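Local coordinates for protein glucose-6-phosphate isomerase (Chlamydia trachomatis D/UW-3/CX, PDB 6OTU) that catalyses the reversible isomerization of glucose-6-phosphate to fructose-6-phosphate, at residues Val21-Met26 and Leu68-Gly73; Trp323-Leu328 and Thr372-Trp377. All blocks are in the same frame, centred on the assembly; numbering follows the deposited sequence.

Interaction 1. Residues Val21-Met26 and Leu68-Gly73; sequences VALQEM and LEALQG
An apolar helix-helix contact, its centre about 28 Å from the centre of the chain and away from the annotated catalytic residues, joins helix 18-26 to helix 65-77: L23 packs on A70 and L71, and M26 on A70. The short axes run nearly antiparallel, 152° apart, and approach to 9.5 Å; the CA atoms of L23 and A70, 6.5 Å apart, mark where the backbones come nearest. A70, with a single methyl, sits at that point. Its CB points toward the other helix and takes two partners: L23 CG and M26 CE each lie 3.8 Å from A70 CB. The M26 chain runs extended beyond CG (chi2 178°), bringing its terminal methyl CE to A70 CB. Both L23 methyl groups also meet L71. L23 CD1 touches L71 CD2 at 3.7 Å, while L23 CD2 approaches L71 CG at 4.0 Å, and the two leucine side chains cross at about a right angle. All four contacting residues are buried, although together the segments hide just 191 Å². Helix 313-327 adds a further apolar surface, with W323 and L327 touching L23 and M319 touching L71. The arrangement is that of an antiparallel helix pair packed through an alanine, here joining the first helix of the chain to helix 65-77 at the periphery of the phosphoglucose isomerase fold.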
loop_
_atom_site.group_PDB
_atom_site.type_symbol
_atom_site.label_atom_id
_atom_site.label_comp_id
_atom_site.label_asym_id
_atom_site.label_seq_id
_atom_site.Cartn_x
_atom_site.Cartn_y
_atom_site.Cartn_z
ATOM N N VAL A 21 26.058 -7.171 -21.539
ATOM C CA VAL A 21 26.952 -6.167 -22.109
ATOM C C VAL A 21 26.275 -5.434 -23.271
ATOM O O VAL A 21 26.309 -4.200 -23.358
ATOM C CB VAL A 21 28.278 -6.836 -22.520
ATOM C CG1 VAL A 21 29.054 -5.989 -23.534
ATOM C CG2 VAL A 21 29.096 -7.133 -21.271
ATOM N N ALA A 22 25.634 -6.175 -24.174
ATOM C CA ALA A 22 24.897 -5.513 -25.251
ATOM C C ALA A 22 23.797 -4.614 -24.700
ATOM O O ALA A 22 23.555 -3.519 -25.221
ATOM C CB ALA A 22 24.299 -6.551 -26.198
ATOM N N LEU A 23 23.117 -5.064 -23.642
ATOM C CA LEU A 23 21.995 -4.300 -23.119
ATOM C C LEU A 23 22.455 -3.000 -22.460
ATOM O O LEU A 23 21.710 -2.008 -22.455
ATOM C CB LEU A 23 21.204 -5.170 -22.139
ATOM C CG LEU A 23 20.198 -6.157 -22.737
ATOM C CD1 LEU A 23 19.858 -7.262 -21.725
ATOM C CD2 LEU A 23 18.939 -5.419 -23.205
ATOM N N GLN A 24 23.664 -2.994 -21.890
ATOM C CA GLN A 24 24.176 -1.782 -21.260
ATOM C C GLN A 24 24.425 -0.698 -22.293
ATOM O O GLN A 24 24.192 0.478 -22.020
ATOM C CB GLN A 24 25.456 -2.082 -20.479
ATOM C CG GLN A 24 25.208 -2.898 -19.218
ATOM C CD GLN A 24 26.482 -3.210 -18.452
ATOM O OE1 GLN A 24 27.531 -3.498 -19.044
ATOM N NE2 GLN A 24 26.395 -3.158 -17.125
ATOM N N GLU A 25 24.879 -1.082 -23.492
ATOM C CA GLU A 25 25.001 -0.123 -24.593
ATOM C C GLU A 25 23.636 0.379 -25.042
ATOM O O GLU A 25 23.460 1.571 -25.295
ATOM C CB GLU A 25 25.744 -0.761 -25.765
ATOM C CG GLU A 25 26.872 -1.664 -25.327
ATOM C CD GLU A 25 27.877 -1.933 -26.421
ATOM O OE1 GLU A 25 29.016 -2.332 -26.085
ATOM O OE2 GLU A 25 27.527 -1.745 -27.610
ATOM N N MET A 26 22.657 -0.515 -25.132
ATOM C CA MET A 26 21.324 -0.114 -25.564
ATOM C C MET A 26 20.661 0.798 -24.544
ATOM O O MET A 26 19.967 1.751 -24.919
ATOM C CB MET A 26 20.461 -1.355 -25.821
ATOM C CG MET A 26 21.006 -2.260 -26.886
ATOM S SD MET A 26 20.002 -3.738 -27.136
ATOM C CE MET A 26 21.273 -4.815 -27.812
ATOM N N LEU A 68 14.814 -6.398 -27.171
ATOM C CA LEU A 68 14.125 -7.655 -26.906
ATOM C C LEU A 68 14.905 -8.866 -27.416
ATOM O O LEU A 68 14.762 -9.960 -26.859
ATOM C CB LEU A 68 12.724 -7.626 -27.532
ATOM C CG LEU A 68 11.775 -6.567 -26.945
ATOM C CD1 LEU A 68 10.623 -6.302 -27.901
ATOM C CD2 LEU A 68 11.257 -6.969 -25.565
ATOM N N GLU A 69 15.716 -8.715 -28.470
ATOM C CA GLU A 69 16.532 -9.851 -28.888
ATOM C C GLU A 69 17.604 -10.142 -27.849
ATOM O O GLU A 69 17.851 -11.304 -27.507
ATOM C CB GLU A 69 17.156 -9.605 -30.262
ATOM N N ALA A 70 18.216 -9.096 -27.305
ATOM C CA ALA A 70 19.258 -9.278 -26.303
ATOM C C ALA A 70 18.685 -9.771 -24.972
ATOM O O ALA A 70 19.271 -10.655 -24.331
ATOM C CB ALA A 70 20.025 -7.965 -26.122
ATOM N N LEU A 71 17.560 -9.203 -24.519
ATOM C CA LEU A 71 16.890 -9.770 -23.345
ATOM C C LEU A 71 16.618 -11.259 -23.545
ATOM O O LEU A 71 16.830 -12.064 -22.632
ATOM C CB LEU A 71 15.583 -9.027 -23.053
ATOM C CG LEU A 71 15.696 -7.632 -22.424
ATOM C CD1 LEU A 71 14.347 -6.913 -22.407
ATOM C CD2 LEU A 71 16.298 -7.708 -21.020
ATOM N N GLN A 72 16.166 -11.651 -24.743
ATOM C CA GLN A 72 15.989 -13.080 -24.997
ATOM C C GLN A 72 17.307 -13.836 -24.846
ATOM O O GLN A 72 17.337 -14.941 -24.284
ATOM C CB GLN A 72 15.406 -13.315 -26.396
ATOM C CG GLN A 72 15.591 -14.756 -26.899
ATOM C CD GLN A 72 14.670 -15.745 -26.204
ATOM O OE1 GLN A 72 13.542 -15.408 -25.851
ATOM N NE2 GLN A 72 15.146 -16.974 -26.009
ATOM N N GLY A 73 18.403 -13.263 -25.363
ATOM C CA GLY A 73 19.716 -13.854 -25.152
ATOM C C GLY A 73 20.081 -13.956 -23.682
ATOM O O GLY A 73 20.701 -14.929 -23.256
#

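Interaction 2. Residues Trp323-Leu328 and Thr372-Trp377; sequences WNRNLL and TSPIIW
The last turns of helix 313-327 come alongside the segment T372-P374, which leads into strand 375-377, outermost in the mixed sheet within this chain, with the CA atoms of R325 and P374 6.9 Å apart. The motif is an arginine bound to backbone carbonyls, set beside that sheet of the phosphoglucose isomerase fold; a wider pi-type turn at 323-327, with L328 N bonded to W323 O at 2.9 Å, shapes the helix here. The CB of R325 points toward the second segment. Its CG lies anti to the backbone N (chi1 171°) and the chain then bends at chi2, which lays the guanidinium against two successive carbonyls. NE donates to T372 O at 2.8 Å, with an N-H...O angle of 145°. NH2 bonds to S373 O at 2.7 Å, standing 53° out of the plane of that carbonyl, and makes a second, weak bond to T372 O. Two donors on one guanidinium, holding two successive carbonyls, should limit its rotation and give both buried oxygens a partner. R325 NE and CD pass P374 on its CB side, NE 3.8 Å from P374 CB, the two side chains crossing obliquely. NH2 also forms a salt bridge with D397 of the second subunit, and T372 N bonds to T396 OG1 of that subunit, so the contact belongs to the dimer interface. The T372 hydroxyl is held elsewhere, by K359 O and N357 O. Just before the strand begins, S373 OG donates at 2.9 Å to P374 O, the carbonyl of the next residue.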
loop_
_atom_site.group_PDB
_atom_site.type_symbol
_atom_site.label_atom_id
_atom_site.label_comp_id
_atom_site.label_asym_id
_atom_site.label_seq_id
_atom_site.Cartn_x
_atom_site.Cartn_y
_atom_site.Cartn_z
ATOM N N TRP A 323 15.042 -5.065 -17.303
ATOM C CA TRP A 323 15.347 -3.899 -18.136
ATOM C C TRP A 323 15.103 -2.604 -17.376
ATOM O O TRP A 323 15.985 -1.745 -17.295
ATOM C CB TRP A 323 14.517 -3.939 -19.419
ATOM C CG TRP A 323 14.592 -2.714 -20.297
ATOM C CD1 TRP A 323 13.595 -1.797 -20.513
ATOM C CD2 TRP A 323 15.696 -2.304 -21.133
ATOM N NE1 TRP A 323 14.015 -0.842 -21.403
ATOM C CE2 TRP A 323 15.298 -1.122 -21.799
ATOM C CE3 TRP A 323 16.984 -2.811 -21.364
ATOM C CZ2 TRP A 323 16.143 -0.431 -22.677
ATOM C CZ3 TRP A 323 17.829 -2.120 -22.245
ATOM C CH2 TRP A 323 17.397 -0.947 -22.891
ATOM N N ASN A 324 13.923 -2.464 -16.778
ATOM C CA ASN A 324 13.624 -1.244 -16.039
ATOM C C ASN A 324 14.513 -1.100 -14.807
ATOM O O ASN A 324 15.036 -0.015 -14.535
ATOM C CB ASN A 324 12.147 -1.234 -15.640
ATOM C CG ASN A 324 11.229 -0.828 -16.791
ATOM O OD1 ASN A 324 11.609 -0.052 -17.668
ATOM N ND2 ASN A 324 10.013 -1.357 -16.786
ATOM N N ARG A 325 14.712 -2.181 -14.056
ATOM C CA ARG A 325 15.395 -2.063 -12.769
ATOM C C ARG A 325 16.902 -1.883 -12.939
ATOM O O ARG A 325 17.473 -0.900 -12.458
ATOM C CB ARG A 325 15.096 -3.290 -11.897
ATOM C CG ARG A 325 15.921 -3.395 -10.608
ATOM C CD ARG A 325 15.663 -2.250 -9.631
ATOM N NE ARG A 325 15.903 -2.697 -8.266
ATOM C CZ ARG A 325 16.511 -1.996 -7.307
ATOM N NH1 ARG A 325 16.983 -0.778 -7.541
ATOM N NH2 ARG A 325 16.654 -2.530 -6.103
ATOM N N ASN A 326 17.560 -2.825 -13.614
ATOM C CA ASN A 326 19.015 -2.808 -13.740
ATOM C C ASN A 326 19.516 -1.989 -14.924
ATOM O O ASN A 326 20.581 -1.376 -14.839
ATOM C CB ASN A 326 19.564 -4.242 -13.866
ATOM C CG ASN A 326 19.041 -5.178 -12.769
ATOM O OD1 ASN A 326 18.204 -6.061 -13.026
ATOM N ND2 ASN A 326 19.527 -4.985 -11.547
ATOM N N LEU A 327 18.808 -1.970 -16.038
ATOM C CA LEU A 327 19.393 -1.283 -17.180
ATOM C C LEU A 327 19.022 0.189 -17.240
ATOM O O LEU A 327 19.888 1.013 -17.535
ATOM C CB LEU A 327 19.011 -1.999 -18.470
ATOM C CG LEU A 327 19.945 -3.209 -18.402
ATOM C CD1 LEU A 327 19.389 -4.392 -19.130
ATOM C CD2 LEU A 327 21.324 -2.827 -18.927
ATOM N N LEU A 328 17.771 0.542 -16.934
ATOM C CA LEU A 328 17.342 1.938 -16.923
ATOM C C LEU A 328 17.464 2.578 -15.550
ATOM O O LEU A 328 17.425 3.812 -15.448
ATOM C CB LEU A 328 15.893 2.058 -17.404
ATOM C CG LEU A 328 15.672 1.638 -18.854
ATOM C CD1 LEU A 328 14.295 2.100 -19.275
ATOM C CD2 LEU A 328 16.772 2.190 -19.772
ATOM N N THR A 372 18.891 -5.721 -6.746
ATOM C CA THR A 372 17.922 -6.783 -6.967
ATOM C C THR A 372 16.491 -6.259 -6.875
ATOM O O THR A 372 16.106 -5.407 -7.683
ATOM C CB THR A 372 18.178 -7.913 -5.990
ATOM O OG1 THR A 372 18.361 -7.357 -4.680
ATOM C CG2 THR A 372 19.438 -8.676 -6.430
ATOM N N SER A 373 15.692 -6.748 -5.921
ATOM C CA SER A 373 14.269 -6.409 -5.925
ATOM C C SER A 373 14.072 -4.896 -5.875
ATOM O O SER A 373 14.782 -4.209 -5.135
ATOM C CB SER A 373 13.517 -7.047 -4.755
ATOM O OG SER A 373 12.131 -6.737 -4.859
ATOM N N PRO A 374 13.182 -4.346 -6.687
ATOM C CA PRO A 374 12.732 -2.969 -6.475
ATOM C C PRO A 374 11.686 -2.924 -5.366
ATOM O O PRO A 374 11.191 -3.959 -4.896
ATOM C CB PRO A 374 12.136 -2.573 -7.831
ATOM C CG PRO A 374 11.687 -3.878 -8.446
ATOM C CD PRO A 374 12.580 -4.970 -7.879
ATOM N N ILE A 375 11.371 -1.695 -4.932
ATOM C CA ILE A 375 10.201 -1.492 -4.086
ATOM C C ILE A 375 8.964 -1.803 -4.912
ATOM O O ILE A 375 8.808 -1.321 -6.041
ATOM C CB ILE A 375 10.149 -0.062 -3.532
ATOM C CG1 ILE A 375 11.498 0.371 -2.957
ATOM C CG2 ILE A 375 9.067 0.059 -2.462
ATOM C CD1 ILE A 375 11.971 -0.477 -1.856
ATOM N N ILE A 376 8.099 -2.646 -4.378
ATOM C CA ILE A 376 6.838 -2.957 -5.032
ATOM C C ILE A 376 5.753 -2.265 -4.224
ATOM O O ILE A 376 5.682 -2.429 -3.004
ATOM C CB ILE A 376 6.620 -4.471 -5.158
ATOM C CG1 ILE A 376 7.700 -5.062 -6.078
ATOM C CG2 ILE A 376 5.230 -4.781 -5.714
ATOM C CD1 ILE A 376 7.757 -6.594 -6.103
ATOM N N TRP A 377 4.965 -1.431 -4.897
ATOM C CA TRP A 377 3.932 -0.634 -4.257
ATOM C C TRP A 377 2.835 -0.383 -5.283
ATOM O O TRP A 377 2.972 -0.730 -6.455
ATOM C CB TRP A 377 4.517 0.673 -3.724
ATOM C CG TRP A 377 5.000 1.568 -4.804
ATOM C CD1 TRP A 377 6.070 1.360 -5.642
ATOM C CD2 TRP A 377 4.412 2.808 -5.201
ATOM N NE1 TRP A 377 6.188 2.415 -6.530
ATOM C CE2 TRP A 377 5.187 3.318 -6.275
ATOM C CE3 TRP A 377 3.307 3.544 -4.753
ATOM C CZ2 TRP A 377 4.888 4.529 -6.904
ATOM C CZ3 TRP A 377 3.015 4.760 -5.375
ATOM C CH2 TRP A 377 3.805 5.237 -6.439
#

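Interaction 1 closes before interaction 2 opens along the chain, and their centres are about 16 Å apart on the same side of the chain's centre. Helix 313-327 connects them: its residues in 323-328 serve interaction 2 through R325, while W323 and L327 pack against helix 18-26. L23 CB lies 3.6 Å from L327 CD1, and L23 CD2 is 3.6 Å from W323 CZ3. Contacts therefore link helix 18-26 through helix 313-327 to the segment leading into strand 375-377 of the mixed sheet. Interaction 1 is made of apolar side chains within one subunit, whereas interaction 2 is largely polar and reaches the second subunit.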